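Local coordinates for protein 2,5-dihydroxypyridine 5,6-dioxygenase (Pseudomonas putida KT2440, PDB 7CUP) that catalyses the iron-dependent dioxygenolytic ring cleavage of 2,5-dihydroxypyridine to N-formylmaleamate in aerobic nicotinate degradation, at residues Ala161-Val175 against Leu195-Val209. Numbering follows the deposited sequence.
Sequences AGSDFHAPLGQYPAV and LFTWPNEDSAEGTLV
Asn200 reaches across to the loop at Leu169-Gln171. Its backbone N gives a nearly straight bond to Pro168 O. Asn200 CB lies 3.5 Å from Pro168 O. Asn200 CG, 3.1 Å from Pro168 O, sits anti to its own carbonyl carbon (chi1 -61°), which turns the amide toward residues 168-171. There Asn200 OD1 accepts Gln171 N at 2.8 Å. Asn200 ND2 donates to Leu169 O at 3.0 Å, from above the plane of that carbonyl. With an alanine here, Gln171 N and Leu169 O would probably lose these mates and the loop would be less firmly held. Gln171 answers with its extended side chain: Gln171 OE1 accepts Glu201 N at 2.9 Å. Beside it, Tyr172 OH donates to Glu201 OE1, which lies at the edge of the tyrosine ring; the bond is so short that its exact length is doubtful.

The two segments pair as antiparallel strands at both ends, with this irregular loop between. At one end Val175 and Phe196 form a hydrogen-bonded pair in the sheet that carries His265 and Asp320 of the iron site. The Phe196 ring takes Val175 O over one face and also meets His265. Val175 CG2 meets the edge of the Trp198 ring. The Trp198 side chain is about 7 Å from the bound iron.

At the other end Asp164 pairs with Thr207, and His166 with Glu205 just before the corner at Gly206. This ties strand 164-168 to strand 207-210 of a different sheet. Beside this pairing, Leu208 CD1 sits over one face of the Phe165 ring, 3.9 Å from its centroid, a CH-pi contact. Ile231 touches both side chains. Beyond, Ser163 OG accepts Val209 N at 2.9 Å, and a water links that hydroxyl to Val209 O.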
ATOM      1  N   ALA A 161     -48.434 -10.990  17.057  1.00 35.42           N
ATOM      2  CA  ALA A 161     -47.706 -12.253  16.808  1.00 36.65           C
ATOM      3  C   ALA A 161     -47.655 -13.071  18.099  1.00 37.60           C
ATOM      4  O   ALA A 161     -47.289 -14.257  18.026  1.00 39.40           O
ATOM      5  CB  ALA A 161     -46.320 -11.956  16.280  1.00 37.35           C
ATOM      6  N   GLY A 162     -47.931 -12.447  19.246  1.00 36.01           N
ATOM      7  CA  GLY A 162     -48.072 -13.138  20.541  1.00 35.76           C
ATOM      8  C   GLY A 162     -47.052 -12.722  21.591  1.00 37.90           C
ATOM      9  O   GLY A 162     -46.868 -13.484  22.555  1.00 37.90           O
ATOM     10  N   SER A 163     -46.387 -11.576  21.448  1.00 36.55           N
ATOM     11  CA  SER A 163     -45.504 -11.075  22.524  1.00 38.96           C
ATOM     12  C   SER A 163     -46.430 -10.644  23.660  1.00 38.01           C
ATOM     13  O   SER A 163     -47.427  -9.995  23.346  1.00 36.45           O
ATOM     14  CB  SER A 163     -44.592  -9.962  22.062  1.00 38.10           C
ATOM     15  OG  SER A 163     -43.520 -10.505  21.301  1.00 36.91           O
ATOM     16  N   ASP A 164     -46.137 -11.075  24.889  1.00 40.10           N
ATOM     17  CA  ASP A 164     -46.810 -10.636  26.142  1.00 42.02           C
ATOM     18  C   ASP A 164     -45.778 -10.747  27.266  1.00 36.43           C
ATOM     19  O   ASP A 164     -45.589 -11.827  27.819  1.00 36.07           O
ATOM     20  CB  ASP A 164     -48.093 -11.439  26.375  1.00 47.31           C
ATOM     21  CG  ASP A 164     -48.971 -10.859  27.475  1.00 55.08           C
ATOM     22  OD1 ASP A 164     -49.588 -11.659  28.193  1.00 63.97           O
ATOM     23  OD2 ASP A 164     -49.032  -9.616  27.602  1.00 55.49           O
ATOM     24  N   PHE A 165     -45.055  -9.660  27.513  1.00 39.58           N
ATOM     25  CA  PHE A 165     -43.773  -9.645  28.260  1.00 36.26           C
ATOM     26  C   PHE A 165     -43.850  -8.546  29.328  1.00 35.61           C
ATOM     27  O   PHE A 165     -44.266  -7.405  29.013  1.00 30.28           O
ATOM     28  CB  PHE A 165     -42.615  -9.425  27.274  1.00 35.74           C
ATOM     29  CG  PHE A 165     -41.263  -9.307  27.923  1.00 31.88           C
ATOM     30  CD1 PHE A 165     -40.630 -10.428  28.438  1.00 31.84           C
ATOM     31  CD2 PHE A 165     -40.662  -8.069  28.082  1.00 31.46           C
ATOM     32  CE1 PHE A 165     -39.399 -10.317  29.066  1.00 31.95           C
ATOM     33  CE2 PHE A 165     -39.434  -7.960  28.710  1.00 31.88           C
ATOM     34  CZ  PHE A 165     -38.811  -9.080  29.210  1.00 31.16           C
ATOM     35  N   HIS A 166     -43.455  -8.871  30.555  1.00 38.62           N
ATOM     36  CA  HIS A 166     -43.511  -7.913  31.687  1.00 43.47           C
ATOM     37  C   HIS A 166     -42.143  -7.844  32.346  1.00 37.49           C
ATOM     38  O   HIS A 166     -41.580  -8.902  32.683  1.00 40.29           O
ATOM     39  CB  HIS A 166     -44.618  -8.277  32.697  1.00 49.68           C
ATOM     40  CG  HIS A 166     -44.978  -7.138  33.602  1.00 54.63           C
ATOM     41  ND1 HIS A 166     -45.697  -6.029  33.166  1.00 61.20           N
ATOM     42  CD2 HIS A 166     -44.700  -6.912  34.908  1.00 59.73           C
ATOM     43  CE1 HIS A 166     -45.856  -5.184  34.167  1.00 61.47           C
ATOM     44  NE2 HIS A 166     -45.249  -5.702  35.248  1.00 59.03           N
ATOM     45  N   ALA A 167     -41.662  -6.621  32.548  1.00 42.24           N
ATOM     46  CA  ALA A 167     -40.353  -6.325  33.171  1.00 45.39           C
ATOM     47  C   ALA A 167     -40.530  -5.311  34.297  1.00 43.88           C
ATOM     48  O   ALA A 167     -40.602  -4.110  34.056  1.00 43.61           O
ATOM     49  CB  ALA A 167     -39.399  -5.804  32.121  1.00 49.34           C
ATOM     50  N   PRO A 168     -40.553  -5.749  35.571  1.00 46.01           N
ATOM     51  CA  PRO A 168     -40.443  -4.805  36.682  1.00 47.44           C
ATOM     52  C   PRO A 168     -39.128  -4.000  36.577  1.00 42.07           C
ATOM     53  O   PRO A 168     -38.063  -4.569  36.352  1.00 43.46           O
ATOM     54  CB  PRO A 168     -40.503  -5.706  37.930  1.00 45.72           C
ATOM     55  CG  PRO A 168     -41.120  -7.004  37.433  1.00 46.09           C
ATOM     56  CD  PRO A 168     -40.613  -7.151  36.013  1.00 45.47           C
ATOM     57  N   LEU A 169     -39.222  -2.685  36.737  1.00 42.78           N
ATOM     58  CA  LEU A 169     -38.055  -1.762  36.713  1.00 45.76           C
ATOM     59  C   LEU A 169     -37.841  -1.125  38.092  1.00 48.07           C
ATOM     60  O   LEU A 169     -38.747  -1.261  38.942  1.00 49.66           O
ATOM     61  CB  LEU A 169     -38.327  -0.699  35.650  1.00 40.83           C
ATOM     62  CG  LEU A 169     -38.541  -1.249  34.244  1.00 37.76           C
ATOM     63  CD1 LEU A 169     -38.954  -0.145  33.291  1.00 38.44           C
ATOM     64  CD2 LEU A 169     -37.305  -1.969  33.747  1.00 36.40           C
ATOM     65  N   GLY A 170     -36.697  -0.446  38.269  1.00 44.45           N
ATOM     66  CA  GLY A 170     -36.334   0.358  39.453  1.00 41.05           C
ATOM     67  C   GLY A 170     -34.925   0.056  39.924  1.00 39.39           C
ATOM     68  O   GLY A 170     -34.256   0.942  40.432  1.00 46.04           O
ATOM     69  N   GLN A 171     -34.459  -1.167  39.760  1.00 36.47           N
ATOM     70  CA  GLN A 171     -33.114  -1.553  40.222  1.00 39.53           C
ATOM     71  C   GLN A 171     -32.041  -0.843  39.377  1.00 39.23           C
ATOM     72  O   GLN A 171     -30.907  -0.650  39.908  1.00 39.54           O
ATOM     73  CB  GLN A 171     -33.001  -3.075  40.203  1.00 43.59           C
ATOM     74  CG  GLN A 171     -31.827  -3.611  41.007  1.00 46.88           C
ATOM     75  CD  GLN A 171     -31.930  -5.101  41.225  1.00 49.91           C
ATOM     76  OE1 GLN A 171     -32.889  -5.747  40.791  1.00 46.13           O
ATOM     77  NE2 GLN A 171     -30.937  -5.652  41.908  1.00 49.10           N
ATOM     78  N   TYR A 172     -32.327  -0.462  38.127  1.00 37.41           N
ATOM     79  CA  TYR A 172     -31.235  -0.160  37.161  1.00 36.32           C
ATOM     80  C   TYR A 172     -31.479   1.147  36.427  1.00 34.34           C
ATOM     81  O   TYR A 172     -32.614   1.536  36.171  1.00 37.25           O
ATOM     82  CB  TYR A 172     -31.055  -1.314  36.180  1.00 36.67           C
ATOM     83  CG  TYR A 172     -30.493  -2.569  36.790  1.00 33.28           C
ATOM     84  CD1 TYR A 172     -29.199  -2.617  37.258  1.00 37.79           C
ATOM     85  CD2 TYR A 172     -31.263  -3.714  36.901  1.00 35.91           C
ATOM     86  CE1 TYR A 172     -28.676  -3.769  37.827  1.00 36.51           C
ATOM     87  CE2 TYR A 172     -30.772  -4.866  37.482  1.00 32.70           C
ATOM     88  CZ  TYR A 172     -29.466  -4.902  37.923  1.00 34.02           C
ATOM     89  OH  TYR A 172     -28.945  -6.052  38.439  1.00 39.12           O
ATOM     90  N   PRO A 173     -30.412   1.858  36.009  1.00 30.84           N
ATOM     91  CA  PRO A 173     -30.593   3.153  35.360  1.00 32.00           C
ATOM     92  C   PRO A 173     -31.144   3.024  33.924  1.00 31.95           C
ATOM     93  O   PRO A 173     -31.133   1.951  33.387  1.00 32.54           O
ATOM     94  CB  PRO A 173     -29.187   3.771  35.392  1.00 30.66           C
ATOM     95  CG  PRO A 173     -28.242   2.606  35.500  1.00 32.40           C
ATOM     96  CD  PRO A 173     -29.014   1.448  36.101  1.00 31.62           C
ATOM     97  N   ALA A 174     -31.627   4.131  33.363  1.00 31.44           N
ATOM     98  CA  ALA A 174     -31.920   4.355  31.933  1.00 34.12           C
ATOM     99  C   ALA A 174     -30.607   4.756  31.239  1.00 38.75           C
ATOM    100  O   ALA A 174     -29.875   5.560  31.806  1.00 37.13           O
ATOM    101  CB  ALA A 174     -32.946   5.449  31.813  1.00 33.35           C
ATOM    102  N   VAL A 175     -30.292   4.183  30.079  1.00 38.55           N
ATOM    103  CA  VAL A 175     -29.119   4.599  29.263  1.00 33.81           C
ATOM    104  C   VAL A 175     -29.644   5.075  27.916  1.00 32.43           C
ATOM    105  O   VAL A 175     -30.544   4.424  27.368  1.00 30.01           O
ATOM    106  CB  VAL A 175     -28.090   3.467  29.139  1.00 35.04           C
ATOM    107  CG1 VAL A 175     -26.967   3.815  28.171  1.00 36.63           C
ATOM    108  CG2 VAL A 175     -27.515   3.120  30.500  1.00 35.04           C
ATOM    109  N   LEU A 195     -32.828   4.130  23.421  1.00 26.93           N
ATOM    110  CA  LEU A 195     -32.660   4.093  24.889  1.00 28.06           C
ATOM    111  C   LEU A 195     -33.144   2.737  25.411  1.00 27.35           C
ATOM    112  O   LEU A 195     -33.903   2.044  24.706  1.00 27.39           O
ATOM    113  CB  LEU A 195     -33.384   5.296  25.518  1.00 27.75           C
ATOM    114  CG  LEU A 195     -34.879   5.137  25.847  1.00 28.22           C
ATOM    115  CD1 LEU A 195     -35.340   6.212  26.830  1.00 26.39           C
ATOM    116  CD2 LEU A 195     -35.707   5.197  24.573  1.00 26.38           C
ATOM    117  N   PHE A 196     -32.674   2.370  26.600  1.00 26.13           N
ATOM    118  CA  PHE A 196     -32.944   1.066  27.231  1.00 30.39           C
ATOM    119  C   PHE A 196     -32.657   1.141  28.738  1.00 32.31           C
ATOM    120  O   PHE A 196     -31.977   2.088  29.184  1.00 32.18           O
ATOM    121  CB  PHE A 196     -32.085  -0.006  26.558  1.00 32.10           C
ATOM    122  CG  PHE A 196     -30.624   0.356  26.442  1.00 29.64           C
ATOM    123  CD1 PHE A 196     -29.729   0.036  27.454  1.00 32.56           C
ATOM    124  CD2 PHE A 196     -30.147   1.009  25.319  1.00 29.02           C
ATOM    125  CE1 PHE A 196     -28.387   0.360  27.343  1.00 33.38           C
ATOM    126  CE2 PHE A 196     -28.805   1.342  25.211  1.00 32.24           C
ATOM    127  CZ  PHE A 196     -27.927   1.031  26.226  1.00 33.86           C
ATOM    128  N   THR A 197     -33.223   0.187  29.481  1.00 34.73           N
ATOM    129  CA  THR A 197     -32.868  -0.169  30.877  1.00 35.62           C
ATOM    130  C   THR A 197     -32.578  -1.659  30.952  1.00 36.34           C
ATOM    131  O   THR A 197     -32.434  -2.296  29.893  1.00 33.07           O
ATOM    132  CB  THR A 197     -33.991   0.029  31.912  1.00 37.55           C
ATOM    133  OG1 THR A 197     -35.098   0.772  31.404  1.00 43.08           O
ATOM    134  CG2 THR A 197     -33.446   0.660  33.169  1.00 32.49           C
ATOM    135  N   TRP A 198     -32.512  -2.171  32.181  1.00 33.16           N
ATOM    136  CA  TRP A 198     -32.475  -3.608  32.509  1.00 34.16           C
ATOM    137  C   TRP A 198     -33.687  -3.901  33.382  1.00 34.02           C
ATOM    138  O   TRP A 198     -34.125  -3.039  34.132  1.00 32.20           O
ATOM    139  CB  TRP A 198     -31.147  -3.937  33.200  1.00 34.50           C
ATOM    140  CG  TRP A 198     -29.962  -3.754  32.307  1.00 36.21           C
ATOM    141  CD1 TRP A 198     -29.181  -4.740  31.778  1.00 35.40           C
ATOM    142  CD2 TRP A 198     -29.396  -2.508  31.866  1.00 35.66           C
ATOM    143  NE1 TRP A 198     -28.192  -4.194  31.015  1.00 35.91           N
ATOM    144  CE2 TRP A 198     -28.295  -2.830  31.049  1.00 34.84           C
ATOM    145  CE3 TRP A 198     -29.685  -1.160  32.115  1.00 37.39           C
ATOM    146  CZ2 TRP A 198     -27.483  -1.857  30.477  1.00 34.75           C
ATOM    147  CZ3 TRP A 198     -28.893  -0.192  31.539  1.00 39.88           C
ATOM    148  CH2 TRP A 198     -27.814  -0.542  30.721  1.00 39.19           C
ATOM    149  N   PRO A 199     -34.294  -5.094  33.280  1.00 37.28           N
ATOM    150  CA  PRO A 199     -35.326  -5.491  34.237  1.00 37.87           C
ATOM    151  C   PRO A 199     -34.691  -5.715  35.621  1.00 40.90           C
ATOM    152  O   PRO A 199     -33.499  -6.055  35.701  1.00 35.04           O
ATOM    153  CB  PRO A 199     -35.857  -6.816  33.682  1.00 37.00           C
ATOM    154  CG  PRO A 199     -34.698  -7.376  32.852  1.00 39.18           C
ATOM    155  CD  PRO A 199     -33.946  -6.165  32.333  1.00 37.65           C
ATOM    156  N   ASN A 200     -35.498  -5.621  36.679  1.00 42.83           N
ATOM    157  CA  ASN A 200     -35.066  -6.020  38.054  1.00 41.92           C
ATOM    158  C   ASN A 200     -34.531  -7.452  38.010  1.00 42.30           C
ATOM    159  O   ASN A 200     -35.004  -8.231  37.144  1.00 45.49           O
ATOM    160  CB  ASN A 200     -36.199  -5.816  39.062  1.00 41.41           C
ATOM    161  CG  ASN A 200     -36.610  -4.363  39.121  1.00 41.68           C
ATOM    162  OD1 ASN A 200     -35.818  -3.482  38.804  1.00 42.57           O
ATOM    163  ND2 ASN A 200     -37.857  -4.101  39.462  1.00 45.03           N
ATOM    164  N   GLU A 201     -33.577  -7.788  38.887  1.00 45.10           N
ATOM    165  CA  GLU A 201     -32.919  -9.128  38.903  1.00 49.04           C
ATOM    166  C   GLU A 201     -34.022 -10.204  39.096  1.00 47.51           C
ATOM    167  O   GLU A 201     -34.978  -9.962  39.840  1.00 41.98           O
ATOM    168  CB  GLU A 201     -31.756  -9.109  39.913  1.00 52.78           C
ATOM    169  CG  GLU A 201     -30.500  -9.878  39.467  1.00 55.93           C
ATOM    170  CD  GLU A 201     -29.708  -9.355  38.271  1.00 65.97           C
ATOM    171  OE1 GLU A 201     -29.945  -8.200  37.874  1.00 66.27           O
ATOM    172  OE2 GLU A 201     -28.840 -10.111  37.720  1.00 72.62           O
ATOM    173  N   ASP A 202     -33.978 -11.291  38.316  1.00 51.10           N
ATOM    174  CA  ASP A 202     -34.856 -12.502  38.383  1.00 46.64           C
ATOM    175  C   ASP A 202     -36.353 -12.169  38.312  1.00 44.99           C
ATOM    176  O   ASP A 202     -37.139 -12.917  38.908  1.00 44.35           O
ATOM    177  CB  ASP A 202     -34.558 -13.315  39.641  1.00 48.82           C
ATOM    178  CG  ASP A 202     -33.071 -13.430  39.923  1.00 52.57           C
ATOM    179  OD1 ASP A 202     -32.337 -14.029  39.077  1.00 46.04           O
ATOM    180  OD2 ASP A 202     -32.646 -12.863  40.960  1.00 59.76           O
ATOM    181  N   SER A 203     -36.752 -11.174  37.523  1.00 44.91           N
ATOM    182  CA  SER A 203     -38.125 -10.608  37.532  1.00 46.92           C
ATOM    183  C   SER A 203     -38.836 -10.706  36.183  1.00 47.75           C
ATOM    184  O   SER A 203     -40.064 -10.788  36.215  1.00 45.07           O
ATOM    185  CB  SER A 203     -38.070  -9.199  37.981  1.00 50.08           C
ATOM    186  OG  SER A 203     -37.174  -9.122  39.075  1.00 60.76           O
ATOM    187  N   ALA A 204     -38.138 -10.609  35.045  1.00 43.24           N
ATOM    188  CA  ALA A 204     -38.809 -10.550  33.722  1.00 39.64           C
ATOM    189  C   ALA A 204     -39.590 -11.846  33.492  1.00 34.11           C
ATOM    190  O   ALA A 204     -39.042 -12.925  33.787  1.00 34.21           O
ATOM    191  CB  ALA A 204     -37.826 -10.293  32.603  1.00 40.17           C
ATOM    192  N   GLU A 205     -40.788 -11.715  32.911  1.00 36.81           N
ATOM    193  CA  GLU A 205     -41.839 -12.769  32.826  1.00 42.55           C
ATOM    194  C   GLU A 205     -42.574 -12.675  31.489  1.00 34.61           C
ATOM    195  O   GLU A 205     -43.018 -11.566  31.155  1.00 33.64           O
ATOM    196  CB  GLU A 205     -42.902 -12.580  33.926  1.00 45.21           C
ATOM    197  CG  GLU A 205     -42.480 -13.099  35.288  1.00 51.27           C
ATOM    198  CD  GLU A 205     -42.657 -14.594  35.487  1.00 61.52           C
ATOM    199  OE1 GLU A 205     -41.653 -15.298  35.775  1.00 63.37           O
ATOM    200  OE2 GLU A 205     -43.808 -15.054  35.373  1.00 74.47           O
ATOM    201  N   GLY A 206     -42.774 -13.806  30.817  1.00 31.32           N
ATOM    202  CA  GLY A 206     -43.810 -13.938  29.771  1.00 32.88           C
ATOM    203  C   GLY A 206     -43.251 -14.468  28.462  1.00 34.41           C
ATOM    204  O   GLY A 206     -42.351 -15.325  28.506  1.00 35.19           O
ATOM    205  N   THR A 207     -43.759 -13.954  27.341  1.00 35.49           N
ATOM    206  CA  THR A 207     -43.488 -14.444  25.967  1.00 36.92           C
ATOM    207  C   THR A 207     -42.991 -13.286  25.086  1.00 35.63           C
ATOM    208  O   THR A 207     -43.666 -12.224  25.024  1.00 30.87           O
ATOM    209  CB  THR A 207     -44.748 -15.089  25.381  1.00 40.00           C
ATOM    210  OG1 THR A 207     -45.210 -15.974  26.395  1.00 39.83           O
ATOM    211  CG2 THR A 207     -44.517 -15.866  24.104  1.00 38.74           C
ATOM    212  N   LEU A 208     -41.845 -13.491  24.423  1.00 33.57           N
ATOM    213  CA  LEU A 208     -41.416 -12.635  23.293  1.00 32.77           C
ATOM    214  C   LEU A 208     -41.411 -13.493  22.032  1.00 30.22           C
ATOM    215  O   LEU A 208     -40.720 -14.514  22.019  1.00 30.34           O
ATOM    216  CB  LEU A 208     -40.047 -12.027  23.601  1.00 33.32           C
ATOM    217  CG  LEU A 208     -40.056 -10.974  24.709  1.00 32.36           C
ATOM    218  CD1 LEU A 208     -38.648 -10.733  25.238  1.00 31.75           C
ATOM    219  CD2 LEU A 208     -40.718  -9.667  24.254  1.00 29.78           C
ATOM    220  N   VAL A 209     -42.214 -13.098  21.039  1.00 30.13           N
ATOM    221  CA  VAL A 209     -42.290 -13.805  19.729  1.00 31.81           C
ATOM    222  C   VAL A 209     -41.464 -13.007  18.715  1.00 29.47           C
ATOM    223  O   VAL A 209     -41.798 -11.837  18.410  1.00 31.98           O
ATOM    224  CB  VAL A 209     -43.745 -14.009  19.260  1.00 33.25           C
ATOM    225  CG1 VAL A 209     -43.817 -14.527  17.823  1.00 31.13           C
ATOM    226  CG2 VAL A 209     -44.499 -14.924  20.227  1.00 33.60           C
TER
HETATM  227  O   HOH W   1     -43.454  -9.891  18.448  1.00 33.51           O
HETATM  228  O   HOH W   2     -34.514  -1.371  36.471  1.00 38.08           O